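Putative peptidase (PDB 4L8K) is a putative peptidase of family S41 that probably hydrolyses peptide bonds by a serine-protease mechanism. Local coordinates at residues Y112-G126 with H143-N157. Numbering follows the deposited sequence.
Sequences YKRLADDQIGYVYYG and HFKECKGLIFDVRDN
D153 OD2 takes two donors: Y122 OH, 2.6 Å away on the anti side of the carboxylate, and R155 NH2, at 2.8 Å on the syn side. R155 grips the carboxylate side-on, its NE reaching D153 OD1, which also accepts the backbone N of R155 from the opposite face and closes an Asx turn. With CG anti to the backbone N (chi1 -177°), Y124 sends its ring past D153, and its OH meets R155 O at 2.7 Å, in the carbonyl plane. Were D153 an alanine, Y122 OH would probably lose this acceptor and R155 its two-pronged carboxylate partner, leaving the arginine less firmly fixed, with D300 and the N90 carbonyl still in place. Strands 120-125 and 149-153 run parallel, 13° apart, consistent with the beta-alpha-beta unit that helix 134-143 completes; I151 N to G121 O (2.8 Å) is one of five ladder bonds. On the face carrying V123, G121 CA sits 3.4 Å from the F144 ring centroid, a CH-pi contact near the normal, and V123 CG2 meets the ring edge at F144 CE2. Beyond, the R114 guanidinium stacks on the H143 ring, planes 14° apart, while R114 NH1 donates to H143 O at 2.9 Å. The buried D153 carboxylate thus shares its face with apolar I120 and I151, its charge probably balanced by R155 and stabilised by Y122, while F144 packs the other face with V123 and G121.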
loop_
_atom_site.group_PDB
_atom_site.type_symbol
_atom_site.label_atom_id
_atom_site.label_comp_id
_atom_site.label_asym_id
_atom_site.label_seq_id
_atom_site.Cartn_x
_atom_site.Cartn_y
_atom_site.Cartn_z
ATOM N N TYR A 112 0.211 11.074 17.562
ATOM C CA TYR A 112 0.804 10.076 18.439
ATOM C C TYR A 112 0.376 10.255 19.888
ATOM O O TYR A 112 0.086 11.359 20.338
ATOM C CB TYR A 112 2.334 10.004 18.276
ATOM C CG TYR A 112 3.113 11.212 18.757
ATOM C CD1 TYR A 112 3.263 12.345 17.949
ATOM C CD2 TYR A 112 3.790 11.188 19.975
ATOM C CE1 TYR A 112 4.015 13.452 18.379
ATOM C CE2 TYR A 112 4.557 12.280 20.406
ATOM C CZ TYR A 112 4.672 13.406 19.605
ATOM O OH TYR A 112 5.427 14.469 20.065
ATOM N N LYS A 113 0.297 9.142 20.606
ATOM C CA LYS A 113 -0.134 9.113 22.001
ATOM C C LYS A 113 0.308 7.825 22.696
ATOM O O LYS A 113 0.294 6.758 22.086
ATOM C CB LYS A 113 -1.677 9.220 22.052
ATOM C CG LYS A 113 -2.242 9.520 23.424
ATOM C CD LYS A 113 -3.732 9.548 23.398
ATOM C CE LYS A 113 -4.307 9.839 24.751
ATOM N NZ LYS A 113 -5.765 10.121 24.647
ATOM N N ARG A 114 0.598 7.924 24.003
ATOM C CA ARG A 114 0.928 6.754 24.821
ATOM C C ARG A 114 -0.371 6.077 25.282
ATOM O O ARG A 114 -1.312 6.748 25.729
ATOM C CB ARG A 114 1.809 7.117 26.029
ATOM C CG ARG A 114 3.201 7.530 25.627
ATOM C CD ARG A 114 4.142 7.676 26.808
ATOM N NE ARG A 114 3.620 8.545 27.864
ATOM C CZ ARG A 114 4.279 9.582 28.377
ATOM N NH1 ARG A 114 5.475 9.918 27.907
ATOM N NH2 ARG A 114 3.755 10.277 29.372
ATOM N N LEU A 115 -0.406 4.749 25.172
ATOM C CA LEU A 115 -1.531 3.937 25.614
ATOM C C LEU A 115 -1.079 2.938 26.708
ATOM O O LEU A 115 0.122 2.777 26.943
ATOM C CB LEU A 115 -2.139 3.165 24.401
ATOM C CG LEU A 115 -2.575 3.967 23.149
ATOM C CD1 LEU A 115 -3.055 3.008 22.059
ATOM C CD2 LEU A 115 -3.664 4.990 23.504
ATOM N N ALA A 116 -2.059 2.255 27.348
ATOM C CA ALA A 116 -1.887 1.200 28.341
ATOM C C ALA A 116 -0.911 1.606 29.489
ATOM O O ALA A 116 0.190 1.035 29.639
ATOM C CB ALA A 116 -1.403 -0.071 27.648
ATOM N N ASP A 117 -1.335 2.580 30.303
ATOM C CA ASP A 117 -0.586 3.119 31.453
ATOM C C ASP A 117 0.851 3.524 31.038
ATOM O O ASP A 117 1.837 3.216 31.720
ATOM C CB ASP A 117 -0.597 2.139 32.658
ATOM C CG ASP A 117 -0.226 2.736 34.022
ATOM O OD1 ASP A 117 -0.376 3.971 34.204
ATOM O OD2 ASP A 117 0.184 1.965 34.915
ATOM N N ASP A 118 0.940 4.211 29.876
ATOM C CA ASP A 118 2.151 4.777 29.270
ATOM C C ASP A 118 3.215 3.721 28.885
ATOM O O ASP A 118 4.371 4.087 28.657
ATOM C CB ASP A 118 2.765 5.835 30.218
ATOM C CG ASP A 118 1.821 6.991 30.506
ATOM O OD1 ASP A 118 1.386 7.658 29.539
ATOM O OD2 ASP A 118 1.495 7.211 31.694
ATOM N N GLN A 119 2.818 2.436 28.736
ATOM C CA GLN A 119 3.739 1.348 28.365
ATOM C C GLN A 119 3.877 1.202 26.874
ATOM O O GLN A 119 4.865 0.605 26.421
ATOM C CB GLN A 119 3.274 -0.009 28.930
ATOM C CG GLN A 119 3.272 -0.110 30.472
ATOM C CD GLN A 119 2.629 -1.393 30.973
ATOM O OE1 GLN A 119 3.302 -2.352 31.385
ATOM N NE2 GLN A 119 1.311 -1.461 30.896
ATOM N N ILE A 120 2.863 1.691 26.104
ATOM C CA ILE A 120 2.839 1.511 24.650
ATOM C C ILE A 120 2.703 2.843 23.917
ATOM O O ILE A 120 1.813 3.641 24.220
ATOM C CB ILE A 120 1.665 0.532 24.301
ATOM C CG1 ILE A 120 2.068 -0.919 24.724
ATOM C CG2 ILE A 120 1.269 0.597 22.787
ATOM C CD1 ILE A 120 0.985 -1.871 24.729
ATOM N N GLY A 121 3.602 3.067 22.967
ATOM C CA GLY A 121 3.568 4.223 22.084
ATOM C C GLY A 121 2.686 3.929 20.880
ATOM O O GLY A 121 2.844 2.901 20.229
ATOM N N TYR A 122 1.705 4.776 20.598
ATOM C CA TYR A 122 0.827 4.569 19.430
ATOM C C TYR A 122 1.022 5.727 18.436
ATOM O O TYR A 122 0.979 6.890 18.816
ATOM C CB TYR A 122 -0.650 4.390 19.842
ATOM C CG TYR A 122 -1.622 4.377 18.667
ATOM C CD1 TYR A 122 -1.839 3.216 17.923
ATOM C CD2 TYR A 122 -2.273 5.542 18.260
ATOM C CE1 TYR A 122 -2.695 3.210 16.820
ATOM C CE2 TYR A 122 -3.101 5.553 17.132
ATOM C CZ TYR A 122 -3.324 4.384 16.429
ATOM O OH TYR A 122 -4.165 4.406 15.340
ATOM N N VAL A 123 1.285 5.388 17.174
ATOM C CA VAL A 123 1.419 6.372 16.096
ATOM C C VAL A 123 0.392 6.045 15.002
ATOM O O VAL A 123 0.292 4.902 14.566
ATOM C CB VAL A 123 2.866 6.469 15.482
ATOM C CG1 VAL A 123 2.958 7.570 14.420
ATOM C CG2 VAL A 123 3.943 6.674 16.551
ATOM N N TYR A 124 -0.357 7.051 14.558
ATOM C CA TYR A 124 -1.181 6.925 13.368
ATOM C C TYR A 124 -0.560 7.808 12.278
ATOM O O TYR A 124 -0.344 9.014 12.474
ATOM C CB TYR A 124 -2.666 7.253 13.566
ATOM C CG TYR A 124 -3.436 7.019 12.282
ATOM C CD1 TYR A 124 -3.523 5.745 11.723
ATOM C CD2 TYR A 124 -4.007 8.077 11.582
ATOM C CE1 TYR A 124 -4.183 5.524 10.515
ATOM C CE2 TYR A 124 -4.701 7.865 10.388
ATOM C CZ TYR A 124 -4.756 6.589 9.841
ATOM O OH TYR A 124 -5.363 6.349 8.638
ATOM N N TYR A 125 -0.230 7.189 11.150
ATOM C CA TYR A 125 0.323 7.894 10.005
ATOM C C TYR A 125 -0.619 7.639 8.812
ATOM O O TYR A 125 -0.546 6.596 8.159
ATOM C CB TYR A 125 1.779 7.452 9.745
ATOM C CG TYR A 125 2.481 8.331 8.730
ATOM C CD1 TYR A 125 2.566 9.708 8.909
ATOM C CD2 TYR A 125 3.072 7.785 7.599
ATOM C CE1 TYR A 125 3.215 10.522 7.977
ATOM C CE2 TYR A 125 3.734 8.588 6.670
ATOM C CZ TYR A 125 3.824 9.953 6.877
ATOM O OH TYR A 125 4.459 10.753 5.967
ATOM N N GLY A 126 -1.540 8.573 8.593
ATOM C CA GLY A 126 -2.580 8.437 7.582
ATOM C C GLY A 126 -2.188 8.624 6.137
ATOM O O GLY A 126 -2.909 8.169 5.243
ATOM N N HIS A 143 9.208 10.874 23.344
ATOM C CA HIS A 143 7.966 10.793 24.106
ATOM C C HIS A 143 7.668 9.332 24.526
ATOM O O HIS A 143 7.014 9.098 25.547
ATOM C CB HIS A 143 6.808 11.371 23.280
ATOM C CG HIS A 143 5.505 11.461 24.023
ATOM N ND1 HIS A 143 5.371 12.244 25.157
ATOM C CD2 HIS A 143 4.324 10.851 23.772
ATOM C CE1 HIS A 143 4.126 12.070 25.569
ATOM N NE2 HIS A 143 3.459 11.242 24.764
ATOM N N PHE A 144 8.216 8.359 23.770
ATOM C CA PHE A 144 8.013 6.917 23.959
ATOM C C PHE A 144 9.249 6.202 24.547
ATOM O O PHE A 144 9.285 4.973 24.562
ATOM C CB PHE A 144 7.634 6.287 22.601
ATOM C CG PHE A 144 6.341 6.768 21.964
ATOM C CD1 PHE A 144 5.307 7.280 22.740
ATOM C CD2 PHE A 144 6.135 6.642 20.600
ATOM C CE1 PHE A 144 4.107 7.683 22.153
ATOM C CE2 PHE A 144 4.926 7.022 20.016
ATOM C CZ PHE A 144 3.914 7.523 20.798
ATOM N N LYS A 145 10.212 6.968 25.090
ATOM C CA LYS A 145 11.472 6.475 25.682
ATOM C C LYS A 145 11.243 5.362 26.731
ATOM O O LYS A 145 11.934 4.351 26.703
ATOM C CB LYS A 145 12.285 7.650 26.287
ATOM C CG LYS A 145 13.570 7.287 27.030
ATOM C CD LYS A 145 14.649 6.629 26.130
ATOM C CE LYS A 145 15.803 6.005 26.904
ATOM N NZ LYS A 145 15.437 4.689 27.502
ATOM N N GLU A 146 10.246 5.520 27.585
ATOM C CA GLU A 146 9.934 4.581 28.670
ATOM C C GLU A 146 8.977 3.446 28.258
ATOM O O GLU A 146 8.723 2.548 29.064
ATOM C CB GLU A 146 9.316 5.326 29.862
ATOM C CG GLU A 146 10.190 6.382 30.502
ATOM C CD GLU A 146 11.605 5.946 30.827
ATOM O OE1 GLU A 146 11.806 4.850 31.405
ATOM O OE2 GLU A 146 12.524 6.696 30.444
ATOM N N CYS A 147 8.421 3.509 27.035
ATOM C CA CYS A 147 7.500 2.510 26.500
ATOM C C CYS A 147 8.230 1.193 26.152
ATOM O O CYS A 147 9.384 1.191 25.716
ATOM C CB CYS A 147 6.749 3.069 25.292
ATOM S SG CYS A 147 5.808 4.578 25.638
ATOM N N LYS A 148 7.526 0.088 26.368
ATOM C CA LYS A 148 7.882 -1.327 26.105
ATOM C C LYS A 148 7.890 -1.623 24.588
ATOM O O LYS A 148 8.668 -2.443 24.109
ATOM C CB LYS A 148 6.785 -2.203 26.765
ATOM C CG LYS A 148 7.245 -3.350 27.604
ATOM C CD LYS A 148 6.065 -4.035 28.240
ATOM C CE LYS A 148 6.349 -5.491 28.551
ATOM N NZ LYS A 148 6.345 -6.360 27.342
ATOM N N GLY A 149 6.953 -1.018 23.871
ATOM C CA GLY A 149 6.840 -1.230 22.434
ATOM C C GLY A 149 6.068 -0.144 21.744
ATOM O O GLY A 149 5.516 0.739 22.396
ATOM N N LEU A 150 6.014 -0.233 20.406
ATOM C CA LEU A 150 5.393 0.749 19.545
ATOM C C LEU A 150 4.382 0.134 18.613
ATOM O O LEU A 150 4.617 -0.928 18.040
ATOM C CB LEU A 150 6.501 1.451 18.715
ATOM C CG LEU A 150 6.081 2.527 17.672
ATOM C CD1 LEU A 150 5.868 3.863 18.351
ATOM C CD2 LEU A 150 7.143 2.705 16.634
ATOM N N ILE A 151 3.282 0.857 18.407
ATOM C CA ILE A 151 2.268 0.534 17.408
ATOM C C ILE A 151 2.411 1.615 16.325
ATOM O O ILE A 151 2.302 2.820 16.635
ATOM C CB ILE A 151 0.805 0.402 17.978
ATOM C CG1 ILE A 151 0.692 -0.752 19.006
ATOM C CG2 ILE A 151 -0.242 0.229 16.843
ATOM C CD1 ILE A 151 -0.664 -0.734 19.870
ATOM N N PHE A 152 2.726 1.190 15.075
ATOM C CA PHE A 152 2.841 2.105 13.938
ATOM C C PHE A 152 1.675 1.787 12.984
ATOM O O PHE A 152 1.707 0.822 12.231
ATOM C CB PHE A 152 4.231 2.033 13.255
ATOM C CG PHE A 152 4.543 3.294 12.480
ATOM C CD1 PHE A 152 4.048 3.478 11.186
ATOM C CD2 PHE A 152 5.275 4.328 13.064
ATOM C CE1 PHE A 152 4.312 4.662 10.479
ATOM C CE2 PHE A 152 5.543 5.508 12.360
ATOM C CZ PHE A 152 5.066 5.663 11.070
ATOM N N ASP A 153 0.618 2.557 13.081
ATOM C CA ASP A 153 -0.623 2.299 12.343
ATOM C C ASP A 153 -0.654 3.046 11.008
ATOM O O ASP A 153 -0.723 4.286 10.976
ATOM C CB ASP A 153 -1.819 2.705 13.246
ATOM C CG ASP A 153 -3.215 2.328 12.784
ATOM O OD1 ASP A 153 -3.349 1.765 11.673
ATOM O OD2 ASP A 153 -4.170 2.589 13.534
ATOM N N VAL A 154 -0.640 2.273 9.901
ATOM C CA VAL A 154 -0.704 2.821 8.528
ATOM C C VAL A 154 -1.974 2.304 7.796
ATOM O O VAL A 154 -2.002 2.238 6.566
ATOM C CB VAL A 154 0.586 2.569 7.693
ATOM C CG1 VAL A 154 1.766 3.375 8.238
ATOM C CG2 VAL A 154 0.910 1.075 7.571
ATOM N N ARG A 155 -3.016 1.941 8.554
ATOM C CA ARG A 155 -4.290 1.545 7.966
ATOM C C ARG A 155 -4.909 2.765 7.296
ATOM O O ARG A 155 -4.764 3.874 7.819
ATOM C CB ARG A 155 -5.250 0.998 9.033
ATOM C CG ARG A 155 -4.841 -0.359 9.592
ATOM C CD ARG A 155 -5.783 -0.819 10.703
ATOM N NE ARG A 155 -5.682 0.049 11.881
ATOM C CZ ARG A 155 -6.530 0.052 12.903
ATOM N NH1 ARG A 155 -7.597 -0.744 12.895
ATOM N NH2 ARG A 155 -6.332 0.863 13.934
ATOM N N ASP A 156 -5.560 2.580 6.137
ATOM C CA ASP A 156 -6.181 3.653 5.366
ATOM C C ASP A 156 -5.147 4.661 4.821
ATOM O O ASP A 156 -5.500 5.792 4.532
ATOM C CB ASP A 156 -7.280 4.365 6.167
ATOM C CG ASP A 156 -8.627 3.680 6.069
ATOM O OD1 ASP A 156 -8.657 2.447 5.834
ATOM O OD2 ASP A 156 -9.647 4.369 6.227
ATOM N N ASN A 157 -3.889 4.238 4.655
ATOM C CA ASN A 157 -2.861 5.103 4.106
ATOM C C ASN A 157 -2.607 4.659 2.663
ATOM O O ASN A 157 -1.966 3.641 2.423
ATOM C CB ASN A 157 -1.589 5.077 4.981
ATOM C CG ASN A 157 -0.483 6.028 4.549
ATOM O OD1 ASN A 157 -0.351 6.388 3.367
ATOM N ND2 ASN A 157 0.381 6.410 5.503
HETATM O O HOH W 1 0.723 10.716 25.316
HETATM O O HOH W 2 -5.587 8.444 5.165
#